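Local atomic coordinates of cyclopenase asqI (PDB entry 5YY3), a protein that catalyses the zinc-dependent conversion of 4'-methoxycyclopenin into 4'-methoxyviridicatin, with release of methyl isocyanate, in aspoquinolone biosynthesis. Residues S87-E98 against I123-R134; T416-L427 against L632-T640. All coordinates share one frame; numbering follows the deposited sequence.

Contact 1 of 2, residues S87-E98 against I123-R134; sequences SLMLDAAGPKLE and IYLTHSKDAQQR
Tyr-124 and Leu-97 interlock in opposite senses as knobs into holes. The Tyr-124 phenol enters among Ser-87, Leu-90, Asp-91 and Leu-97, and Leu-90 lies over one ring face, its CB 4.1 Å from the ring centroid, a CH-pi contact. With CG anti to the backbone N (chi1 168°), the ring reaches past helix 87-92 to the turn beyond, where one water joins Tyr-124 OH to Leu-90 O and Gly-94 O, and a second joins it to Ser-128 OG. Leu-97 goes the other way, among Tyr-124, Leu-125, Asp-130 and Ala-131, its CD2 3.5 Å from Ala-131 CB. Asp-130 OD2 accepts Leu-97 N at 2.8 Å (N-H...O 166°), on the anti side of the carboxylate; OD1 forms a salt bridge with Lys-96 NZ at 3.2 Å, its hydrogen bond weak. Arg-134 closes the network: its guanidinium passes one face over Leu-97 CB and makes a weak bond from NH2 to the same Asp-130 OD2. Glu-98 also pairs with Arg-134, but the modelled approach is too short to be trusted in detail. Ser-128 OG caps helix 129-133 by accepting Ala-131 N at 2.8 Å. Helices 87-92 and 123-127 cross at -49° with axes 9.5 Å apart; Val-53 and Val-57 of helix 53-61 pack on Leu-97 and Leu-125, while Thr-126 leans on helix 180-193, which carries zinc ligands His-186 and His-190.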
loop_
_atom_site.group_PDB
_atom_site.type_symbol
_atom_site.label_atom_id
_atom_site.label_comp_id
_atom_site.label_asym_id
_atom_site.label_seq_id
_atom_site.Cartn_x
_atom_site.Cartn_y
_atom_site.Cartn_z
ATOM N N SER A 87 -15.569 -42.399 22.667
ATOM C CA SER A 87 -16.573 -41.541 23.261
ATOM C C SER A 87 -17.784 -42.372 23.687
ATOM O O SER A 87 -18.315 -42.178 24.785
ATOM C CB SER A 87 -16.983 -40.441 22.283
ATOM O OG SER A 87 -17.991 -39.632 22.848
ATOM N N LEU A 88 -18.210 -43.296 22.824
ATOM C CA LEU A 88 -19.351 -44.184 23.122
ATOM C C LEU A 88 -19.030 -45.146 24.271
ATOM O O LEU A 88 -19.878 -45.465 25.112
ATOM C CB LEU A 88 -19.746 -44.992 21.882
ATOM C CG LEU A 88 -20.519 -44.264 20.783
ATOM C CD1 LEU A 88 -20.546 -45.119 19.532
ATOM C CD2 LEU A 88 -21.931 -43.929 21.247
ATOM N N MET A 89 -17.791 -45.615 24.263
ATOM C CA MET A 89 -17.217 -46.392 25.346
ATOM C C MET A 89 -17.487 -45.687 26.677
ATOM O O MET A 89 -18.015 -46.301 27.599
ATOM C CB MET A 89 -15.718 -46.567 25.083
ATOM C CG MET A 89 -15.015 -47.738 25.695
ATOM S SD MET A 89 -13.651 -48.177 24.580
ATOM C CE MET A 89 -14.605 -48.409 23.086
ATOM N N LEU A 90 -17.168 -44.393 26.759
ATOM C CA LEU A 90 -17.395 -43.616 27.986
ATOM C C LEU A 90 -18.862 -43.622 28.386
ATOM O O LEU A 90 -19.215 -43.722 29.560
ATOM C CB LEU A 90 -16.942 -42.174 27.811
ATOM C CG LEU A 90 -15.496 -41.863 27.459
ATOM C CD1 LEU A 90 -15.334 -40.348 27.439
ATOM C CD2 LEU A 90 -14.531 -42.537 28.425
ATOM N N ASP A 91 -19.713 -43.499 27.382
ATOM C CA ASP A 91 -21.142 -43.506 27.576
ATOM C C ASP A 91 -21.616 -44.877 28.080
ATOM O O ASP A 91 -22.536 -44.973 28.903
ATOM C CB ASP A 91 -21.820 -43.127 26.258
ATOM C CG ASP A 91 -23.296 -42.969 26.395
ATOM O OD1 ASP A 91 -23.718 -42.011 27.086
ATOM O OD2 ASP A 91 -24.036 -43.789 25.800
ATOM N N ALA A 92 -20.964 -45.931 27.586
ATOM C CA ALA A 92 -21.345 -47.314 27.883
ATOM C C ALA A 92 -21.002 -47.749 29.313
ATOM O O ALA A 92 -21.489 -48.773 29.790
ATOM C CB ALA A 92 -20.687 -48.254 26.885
ATOM N N ALA A 93 -20.184 -46.953 29.998
ATOM C CA ALA A 93 -19.749 -47.270 31.356
ATOM C C ALA A 93 -20.787 -46.913 32.417
ATOM O O ALA A 93 -20.554 -47.142 33.602
ATOM C CB ALA A 93 -18.424 -46.562 31.669
ATOM N N GLY A 94 -21.924 -46.350 32.010
ATOM C CA GLY A 94 -22.983 -46.063 32.965
ATOM C C GLY A 94 -23.731 -44.752 32.784
ATOM O O GLY A 94 -23.345 -43.917 31.967
ATOM N N PRO A 95 -24.814 -44.563 33.561
ATOM C CA PRO A 95 -25.704 -43.406 33.420
ATOM C C PRO A 95 -25.162 -42.112 34.044
ATOM O O PRO A 95 -25.675 -41.040 33.725
ATOM C CB PRO A 95 -26.967 -43.867 34.153
ATOM C CG PRO A 95 -26.433 -44.738 35.242
ATOM C CD PRO A 95 -25.269 -45.470 34.634
ATOM N N LYS A 96 -24.160 -42.204 34.913
ATOM C CA LYS A 96 -23.676 -41.017 35.617
ATOM C C LYS A 96 -22.272 -40.594 35.197
ATOM O O LYS A 96 -21.489 -41.400 34.697
ATOM C CB LYS A 96 -23.717 -41.243 37.132
ATOM C CG LYS A 96 -25.114 -41.094 37.729
ATOM C CD LYS A 96 -25.140 -39.969 38.754
ATOM C CE LYS A 96 -26.558 -39.457 39.010
ATOM N NZ LYS A 96 -26.539 -38.042 39.492
ATOM N N LEU A 97 -21.973 -39.314 35.412
ATOM C CA LEU A 97 -20.687 -38.724 35.056
ATOM C C LEU A 97 -19.494 -39.451 35.635
ATOM O O LEU A 97 -18.504 -39.659 34.942
ATOM C CB LEU A 97 -20.624 -37.267 35.508
ATOM C CG LEU A 97 -21.323 -36.253 34.612
ATOM C CD1 LEU A 97 -20.743 -34.850 34.832
ATOM C CD2 LEU A 97 -21.220 -36.682 33.153
ATOM N N GLU A 98 -19.570 -39.812 36.910
ATOM C CA GLU A 98 -18.441 -40.473 37.558
ATOM C C GLU A 98 -18.154 -41.813 36.896
ATOM O O GLU A 98 -17.032 -42.316 36.964
ATOM C CB GLU A 98 -18.680 -40.658 39.064
ATOM C CG GLU A 98 -20.100 -40.417 39.516
ATOM C CD GLU A 98 -20.377 -38.955 39.761
ATOM O OE1 GLU A 98 -19.695 -38.349 40.613
ATOM O OE2 GLU A 98 -21.269 -38.404 39.089
ATOM N N ILE A 123 -17.169 -34.591 23.532
ATOM C CA ILE A 123 -18.430 -35.104 23.002
ATOM C C ILE A 123 -19.252 -35.758 24.101
ATOM O O ILE A 123 -20.451 -35.513 24.231
ATOM C CB ILE A 123 -18.180 -36.135 21.883
ATOM C CG1 ILE A 123 -17.471 -35.466 20.711
ATOM C CG2 ILE A 123 -19.494 -36.791 21.434
ATOM C CD1 ILE A 123 -17.013 -36.430 19.651
ATOM N N TYR A 124 -18.588 -36.587 24.897
ATOM C CA TYR A 124 -19.265 -37.301 25.977
ATOM C C TYR A 124 -19.984 -36.337 26.924
ATOM O O TYR A 124 -21.185 -36.451 27.120
ATOM C CB TYR A 124 -18.267 -38.165 26.754
ATOM C CG TYR A 124 -18.836 -38.696 28.035
ATOM C CD1 TYR A 124 -19.805 -39.689 28.025
ATOM C CD2 TYR A 124 -18.417 -38.192 29.263
ATOM C CE1 TYR A 124 -20.335 -40.179 29.200
ATOM C CE2 TYR A 124 -18.944 -38.674 30.453
ATOM C CZ TYR A 124 -19.901 -39.671 30.412
ATOM O OH TYR A 124 -20.429 -40.148 31.589
ATOM N N LEU A 125 -19.244 -35.390 27.493
ATOM C CA LEU A 125 -19.805 -34.392 28.404
ATOM C C LEU A 125 -20.932 -33.601 27.748
ATOM O O LEU A 125 -21.980 -33.395 28.357
ATOM C CB LEU A 125 -18.711 -33.436 28.893
ATOM C CG LEU A 125 -17.651 -34.071 29.795
ATOM C CD1 LEU A 125 -16.512 -33.101 30.080
ATOM C CD2 LEU A 125 -18.275 -34.561 31.088
ATOM N N THR A 126 -20.730 -33.180 26.501
ATOM C CA THR A 126 -21.730 -32.365 25.804
ATOM C C THR A 126 -23.090 -33.056 25.692
ATOM O O THR A 126 -24.141 -32.406 25.780
ATOM C CB THR A 126 -21.246 -31.973 24.382
ATOM O OG1 THR A 126 -20.088 -31.135 24.487
ATOM C CG2 THR A 126 -22.336 -31.230 23.605
ATOM N N HIS A 127 -23.077 -34.377 25.526
ATOM C CA HIS A 127 -24.310 -35.107 25.248
ATOM C C HIS A 127 -24.784 -35.983 26.407
ATOM O O HIS A 127 -25.799 -36.659 26.299
ATOM C CB HIS A 127 -24.128 -35.941 23.986
ATOM C CG HIS A 127 -23.801 -35.122 22.776
ATOM N ND1 HIS A 127 -24.772 -34.570 21.969
ATOM C CD2 HIS A 127 -22.612 -34.747 22.249
ATOM C CE1 HIS A 127 -24.194 -33.896 20.991
ATOM N NE2 HIS A 127 -22.885 -33.986 21.136
ATOM N N SER A 128 -24.056 -35.945 27.520
ATOM C CA SER A 128 -24.490 -36.603 28.748
ATOM C C SER A 128 -25.607 -35.847 29.455
ATOM O O SER A 128 -25.426 -34.687 29.854
ATOM C CB SER A 128 -23.326 -36.756 29.713
ATOM O OG SER A 128 -23.827 -36.866 31.036
ATOM N N LYS A 129 -26.750 -36.506 29.629
ATOM C CA LYS A 129 -27.878 -35.893 30.321
ATOM C C LYS A 129 -27.500 -35.591 31.762
ATOM O O LYS A 129 -27.920 -34.576 32.327
ATOM C CB LYS A 129 -29.112 -36.788 30.277
ATOM C CG LYS A 129 -30.309 -36.180 31.017
ATOM C CD LYS A 129 -31.658 -36.599 30.432
ATOM C CE LYS A 129 -32.794 -36.005 31.249
ATOM N NZ LYS A 129 -34.101 -36.695 31.024
ATOM N N ASP A 130 -26.686 -36.462 32.353
ATOM C CA ASP A 130 -26.193 -36.216 33.705
ATOM C C ASP A 130 -25.376 -34.925 33.745
ATOM O O ASP A 130 -25.587 -34.079 34.614
ATOM C CB ASP A 130 -25.345 -37.387 34.213
ATOM C CG ASP A 130 -25.171 -37.369 35.726
ATOM O OD1 ASP A 130 -26.152 -37.046 36.436
ATOM O OD2 ASP A 130 -24.051 -37.664 36.208
ATOM N N ALA A 131 -24.455 -34.773 32.798
ATOM C CA ALA A 131 -23.585 -33.601 32.790
ATOM C C ALA A 131 -24.390 -32.326 32.559
ATOM O O ALA A 131 -24.138 -31.307 33.195
ATOM C CB ALA A 131 -22.488 -33.739 31.730
ATOM N N GLN A 132 -25.362 -32.388 31.658
ATOM C CA GLN A 132 -26.152 -31.211 31.324
ATOM C C GLN A 132 -26.943 -30.706 32.517
ATOM O O GLN A 132 -26.926 -29.509 32.814
ATOM C CB GLN A 132 -27.095 -31.518 30.171
ATOM C CG GLN A 132 -26.361 -31.865 28.903
ATOM C CD GLN A 132 -27.279 -32.447 27.884
ATOM O OE1 GLN A 132 -28.494 -32.460 28.079
ATOM N NE2 GLN A 132 -26.718 -32.939 26.788
ATOM N N GLN A 133 -27.619 -31.623 33.206
ATOM C CA GLN A 133 -28.431 -31.257 34.363
ATOM C C GLN A 133 -27.545 -30.834 35.542
ATOM O O GLN A 133 -27.934 -29.984 36.342
ATOM C CB GLN A 133 -29.369 -32.414 34.750
ATOM C CG GLN A 133 -28.668 -33.629 35.346
ATOM C CD GLN A 133 -29.598 -34.822 35.558
ATOM O OE1 GLN A 133 -30.371 -35.199 34.665
ATOM N NE2 GLN A 133 -29.522 -35.422 36.744
ATOM N N ARG A 134 -26.346 -31.406 35.627
ATOM C CA ARG A 134 -25.385 -31.034 36.666
ATOM C C ARG A 134 -24.546 -29.829 36.254
ATOM O O ARG A 134 -23.545 -29.510 36.898
ATOM C CB ARG A 134 -24.464 -32.213 36.996
ATOM C CG ARG A 134 -25.184 -33.368 37.674
ATOM C CD ARG A 134 -24.326 -34.622 37.758
ATOM N NE ARG A 134 -23.110 -34.446 38.550
ATOM C CZ ARG A 134 -22.395 -35.458 39.034
ATOM N NH1 ARG A 134 -21.300 -35.233 39.744
ATOM N NH2 ARG A 134 -22.793 -36.702 38.815
HETATM O O HOH W 1 -20.664 -42.991 31.542
HETATM O O HOH W 2 -26.545 -39.602 31.587
HETATM O O HOH W 3 -23.085 -39.517 31.964
#

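Contact 2 of 2, residues T416-L427 against L632-T640; sequences TAHRAEVVLSNL and LYPFITSTT
Arg-419 lies across the ring of Phe-635: its CB sits 3.5 Å from the ring centroid and 7° off the normal, a CH-pi contact over the middle of the face. The first torsion of Arg-419 (chi1 59°) sets CG between backbone N and carbonyl carbon, and the bend at chi3 brings one face of the guanidinium against Phe-635 CE1, with NH2 3.5 Å from that atom and the two planes inclined to each other. Thr-416 comes in beside the far end of the ring, its CG2 4.0 Å from Phe-635 CZ, and the same methyl meets the edge of Tyr-633. Next to this cluster, Leu-424 N donates to Pro-634 O at 2.8 Å with an N-H...O angle of 164°, and Val-423 CG2 rests against Pro-634 CB.

Beyond that bond the strands 422-427 and 636-640 run nearly parallel with axes 6.0 Å apart, but they are not directly paired here. Water bridges the gap instead: one molecule lies within hydrogen-bonding distance of Leu-424 O and Ile-636 O, with more acceptors around it than it has protons, and another accepts from Leu-427 N, donates to Ser-638 O and hydrogen-bonds Thr-637 OG1. The Thr-637 methyl CG2 packs 3.7 Å from Leu-427 CB. Such an arrangement belongs to the curled, mixed sheet of the hemocyanin Ig-like domain, whose strands 422-431 and 636-644 pair with other neighbours.

A type I turn from Tyr-633 to Ile-636, closed by Ile-636 N to Tyr-633 O, positions Pro-634 and Phe-635. Further out, Val-423 and Ser-425 are backbone-bonded to Lys-474 and Gln-472 of strand 461-475, whereas Ala-420 and Phe-635 both bond Ala-579 of strand 571-580.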
loop_
_atom_site.group_PDB
_atom_site.type_symbol
_atom_site.label_atom_id
_atom_site.label_comp_id
_atom_site.label_asym_id
_atom_site.label_seq_id
_atom_site.Cartn_x
_atom_site.Cartn_y
_atom_site.Cartn_z
ATOM N N THR A 416 -43.716 -15.889 -0.896
ATOM C CA THR A 416 -45.005 -15.615 -0.257
ATOM C C THR A 416 -45.565 -16.843 0.471
ATOM O O THR A 416 -46.433 -16.711 1.327
ATOM C CB THR A 416 -46.064 -15.154 -1.271
ATOM O OG1 THR A 416 -46.389 -16.246 -2.136
ATOM C CG2 THR A 416 -45.574 -13.981 -2.105
ATOM N N ALA A 417 -45.055 -18.027 0.135
ATOM C CA ALA A 417 -45.605 -19.305 0.609
ATOM C C ALA A 417 -45.885 -19.406 2.119
ATOM O O ALA A 417 -46.802 -20.107 2.530
ATOM C CB ALA A 417 -44.681 -20.429 0.199
ATOM N N HIS A 418 -45.107 -18.726 2.950
ATOM C CA HIS A 418 -45.341 -18.807 4.389
ATOM C C HIS A 418 -45.428 -17.411 5.025
ATOM O O HIS A 418 -45.022 -17.220 6.176
ATOM C CB HIS A 418 -44.242 -19.637 5.059
ATOM C CG HIS A 418 -44.080 -21.010 4.483
ATOM N ND1 HIS A 418 -44.848 -22.083 4.883
ATOM C CD2 HIS A 418 -43.225 -21.493 3.543
ATOM C CE1 HIS A 418 -44.476 -23.164 4.216
ATOM N NE2 HIS A 418 -43.497 -22.830 3.397
ATOM N N ARG A 419 -45.955 -16.449 4.267
ATOM C CA ARG A 419 -46.144 -15.082 4.756
ATOM C C ARG A 419 -47.054 -15.030 5.992
ATOM O O ARG A 419 -48.066 -15.718 6.048
ATOM C CB ARG A 419 -46.745 -14.189 3.649
ATOM C CG ARG A 419 -48.119 -14.667 3.109
ATOM C CD ARG A 419 -49.012 -13.531 2.599
ATOM N NE ARG A 419 -48.607 -12.988 1.300
ATOM C CZ ARG A 419 -48.944 -11.773 0.844
ATOM N NH1 ARG A 419 -49.693 -10.948 1.584
ATOM N NH2 ARG A 419 -48.513 -11.368 -0.352
ATOM N N ALA A 420 -46.704 -14.211 6.978
ATOM C CA ALA A 420 -47.640 -13.912 8.058
ATOM C C ALA A 420 -48.623 -12.847 7.585
ATOM O O ALA A 420 -48.261 -11.966 6.803
ATOM C CB ALA A 420 -46.911 -13.446 9.303
ATOM N N GLU A 421 -49.866 -12.927 8.059
ATOM C CA GLU A 421 -50.889 -11.963 7.677
ATOM C C GLU A 421 -50.679 -10.685 8.480
ATOM O O GLU A 421 -51.367 -10.398 9.473
ATOM C CB GLU A 421 -52.287 -12.537 7.892
ATOM C CG GLU A 421 -52.852 -13.312 6.693
ATOM C CD GLU A 421 -54.030 -14.192 7.085
ATOM O OE1 GLU A 421 -53.792 -15.222 7.750
ATOM O OE2 GLU A 421 -55.190 -13.855 6.744
ATOM N N VAL A 422 -49.726 -9.901 8.014
ATOM C CA VAL A 422 -49.242 -8.779 8.775
ATOM C C VAL A 422 -48.641 -7.766 7.810
ATOM O O VAL A 422 -48.225 -8.120 6.707
ATOM C CB VAL A 422 -48.225 -9.282 9.837
ATOM C CG1 VAL A 422 -46.849 -8.604 9.712
ATOM C CG2 VAL A 422 -48.806 -9.155 11.210
ATOM N N VAL A 423 -48.635 -6.500 8.196
ATOM C CA VAL A 423 -47.939 -5.496 7.405
ATOM C C VAL A 423 -46.768 -4.993 8.209
ATOM O O VAL A 423 -46.961 -4.500 9.327
ATOM C CB VAL A 423 -48.852 -4.313 7.026
ATOM C CG1 VAL A 423 -48.032 -3.181 6.410
ATOM C CG2 VAL A 423 -49.953 -4.771 6.069
ATOM N N LEU A 424 -45.560 -5.134 7.656
ATOM C CA LEU A 424 -44.357 -4.599 8.290
ATOM C C LEU A 424 -44.007 -3.230 7.736
ATOM O O LEU A 424 -44.187 -2.964 6.547
ATOM C CB LEU A 424 -43.148 -5.533 8.094
ATOM C CG LEU A 424 -43.139 -6.898 8.788
ATOM C CD1 LEU A 424 -41.752 -7.567 8.721
ATOM C CD2 LEU A 424 -43.617 -6.772 10.228
ATOM N N SER A 425 -43.466 -2.373 8.590
ATOM C CA SER A 425 -42.989 -1.063 8.146
ATOM C C SER A 425 -41.979 -0.527 9.141
ATOM O O SER A 425 -41.851 -1.048 10.247
ATOM C CB SER A 425 -44.149 -0.071 7.987
ATOM O OG SER A 425 -44.620 0.340 9.257
ATOM N N ASN A 426 -41.254 0.505 8.739
ATOM C CA ASN A 426 -40.415 1.262 9.661
ATOM C C ASN A 426 -39.334 0.448 10.353
ATOM O O ASN A 426 -39.146 0.553 11.560
ATOM C CB ASN A 426 -41.283 1.944 10.726
ATOM C CG ASN A 426 -42.038 3.152 10.181
ATOM O OD1 ASN A 426 -43.261 3.212 10.236
ATOM N ND2 ASN A 426 -41.310 4.110 9.657
ATOM N N LEU A 427 -38.608 -0.354 9.590
ATOM C CA LEU A 427 -37.506 -1.110 10.158
ATOM C C LEU A 427 -36.360 -0.163 10.493
ATOM O O LEU A 427 -35.949 0.638 9.659
ATOM C CB LEU A 427 -37.038 -2.198 9.182
ATOM C CG LEU A 427 -35.842 -3.047 9.614
ATOM C CD1 LEU A 427 -36.167 -3.769 10.910
ATOM C CD2 LEU A 427 -35.469 -4.043 8.515
ATOM N N LEU A 632 -46.495 -4.986 -3.037
ATOM C CA LEU A 632 -46.698 -6.396 -3.371
ATOM C C LEU A 632 -46.243 -7.370 -2.277
ATOM O O LEU A 632 -46.717 -8.505 -2.228
ATOM C CB LEU A 632 -45.985 -6.720 -4.682
ATOM C CG LEU A 632 -46.155 -8.123 -5.266
ATOM C CD1 LEU A 632 -47.615 -8.441 -5.568
ATOM C CD2 LEU A 632 -45.325 -8.232 -6.526
ATOM N N TYR A 633 -45.326 -6.952 -1.406
ATOM C CA TYR A 633 -44.852 -7.846 -0.334
ATOM C C TYR A 633 -44.875 -7.130 1.004
ATOM O O TYR A 633 -43.832 -6.747 1.516
ATOM C CB TYR A 633 -43.435 -8.372 -0.626
ATOM C CG TYR A 633 -43.286 -8.971 -2.011
ATOM C CD1 TYR A 633 -43.724 -10.265 -2.279
ATOM C CD2 TYR A 633 -42.723 -8.241 -3.052
ATOM C CE1 TYR A 633 -43.603 -10.822 -3.546
ATOM C CE2 TYR A 633 -42.606 -8.786 -4.324
ATOM C CZ TYR A 633 -43.046 -10.077 -4.562
ATOM O OH TYR A 633 -42.927 -10.639 -5.815
ATOM N N PRO A 634 -46.071 -6.958 1.583
ATOM C CA PRO A 634 -46.223 -6.089 2.758
ATOM C C PRO A 634 -45.658 -6.729 4.018
ATOM O O PRO A 634 -45.421 -6.038 5.010
ATOM C CB PRO A 634 -47.751 -5.900 2.868
ATOM C CG PRO A 634 -48.334 -6.482 1.581
ATOM C CD PRO A 634 -47.359 -7.520 1.132
ATOM N N PHE A 635 -45.457 -8.042 3.963
ATOM C CA PHE A 635 -44.882 -8.833 5.058
ATOM C C PHE A 635 -43.324 -8.845 5.023
ATOM O O PHE A 635 -42.672 -9.569 5.789
ATOM C CB PHE A 635 -45.431 -10.274 4.987
ATOM C CG PHE A 635 -45.081 -10.974 3.704
ATOM C CD1 PHE A 635 -45.792 -10.710 2.541
ATOM C CD2 PHE A 635 -44.011 -11.853 3.646
ATOM C CE1 PHE A 635 -45.454 -11.322 1.346
ATOM C CE2 PHE A 635 -43.664 -12.463 2.462
ATOM C CZ PHE A 635 -44.388 -12.202 1.307
ATOM N N ILE A 636 -42.753 -8.061 4.111
ATOM C CA ILE A 636 -41.308 -7.833 4.029
ATOM C C ILE A 636 -41.071 -6.335 4.095
ATOM O O ILE A 636 -41.849 -5.547 3.539
ATOM C CB ILE A 636 -40.678 -8.392 2.714
ATOM C CG1 ILE A 636 -40.657 -9.927 2.716
ATOM C CG2 ILE A 636 -39.255 -7.856 2.515
ATOM C CD1 ILE A 636 -40.451 -10.554 1.322
ATOM N N THR A 637 -40.018 -5.933 4.795
ATOM C CA THR A 637 -39.595 -4.544 4.759
ATOM C C THR A 637 -38.070 -4.478 4.835
ATOM O O THR A 637 -37.413 -5.444 5.233
ATOM C CB THR A 637 -40.222 -3.732 5.898
ATOM O OG1 THR A 637 -40.136 -2.330 5.591
ATOM C CG2 THR A 637 -39.527 -4.022 7.225
ATOM N N SER A 638 -37.506 -3.350 4.432
ATOM C CA SER A 638 -36.057 -3.211 4.417
ATOM C C SER A 638 -35.682 -1.762 4.569
ATOM O O SER A 638 -36.485 -0.866 4.290
ATOM C CB SER A 638 -35.453 -3.789 3.129
ATOM O OG SER A 638 -35.816 -3.010 2.012
ATOM N N THR A 639 -34.457 -1.535 5.027
ATOM C CA THR A 639 -34.010 -0.198 5.341
ATOM C C THR A 639 -32.491 -0.156 5.287
ATOM O O THR A 639 -31.826 -1.156 5.558
ATOM C CB THR A 639 -34.525 0.248 6.727
ATOM O OG1 THR A 639 -34.318 1.656 6.892
ATOM C CG2 THR A 639 -33.783 -0.477 7.825
ATOM N N THR A 640 -31.932 0.988 4.918
ATOM C CA THR A 640 -30.480 1.107 4.868
ATOM C C THR A 640 -29.973 1.634 6.214
ATOM O O THR A 640 -30.679 2.338 6.912
ATOM C CB THR A 640 -30.025 2.018 3.703
ATOM O OG1 THR A 640 -30.690 1.611 2.504
ATOM C CG2 THR A 640 -28.513 1.886 3.455
HETATM O O HOH W 4 -43.671 -3.630 3.742
HETATM O O HOH W 5 -38.503 -0.272 6.753
#

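In the fold
Contacts 1 and 2 share no helix or strand: their centres lie 45 Å apart, their nearest atoms about 28 Å, and contact 1 closes in sequence before contact 2 opens. Contact 1 is the more buried, with nine of its 14 touching residues buried against six of 16 in contact 2. It joins helices close in sequence, and Ile-123 comes within about 7 Å of the zinc ligand His-190, side chain to side chain; contact 2 lies away from the annotated site and brings together segments 205 residues apart. Charge pairs and helix capping mark the former, whereas in the latter an arginine meets an aromatic face and waters span two strands.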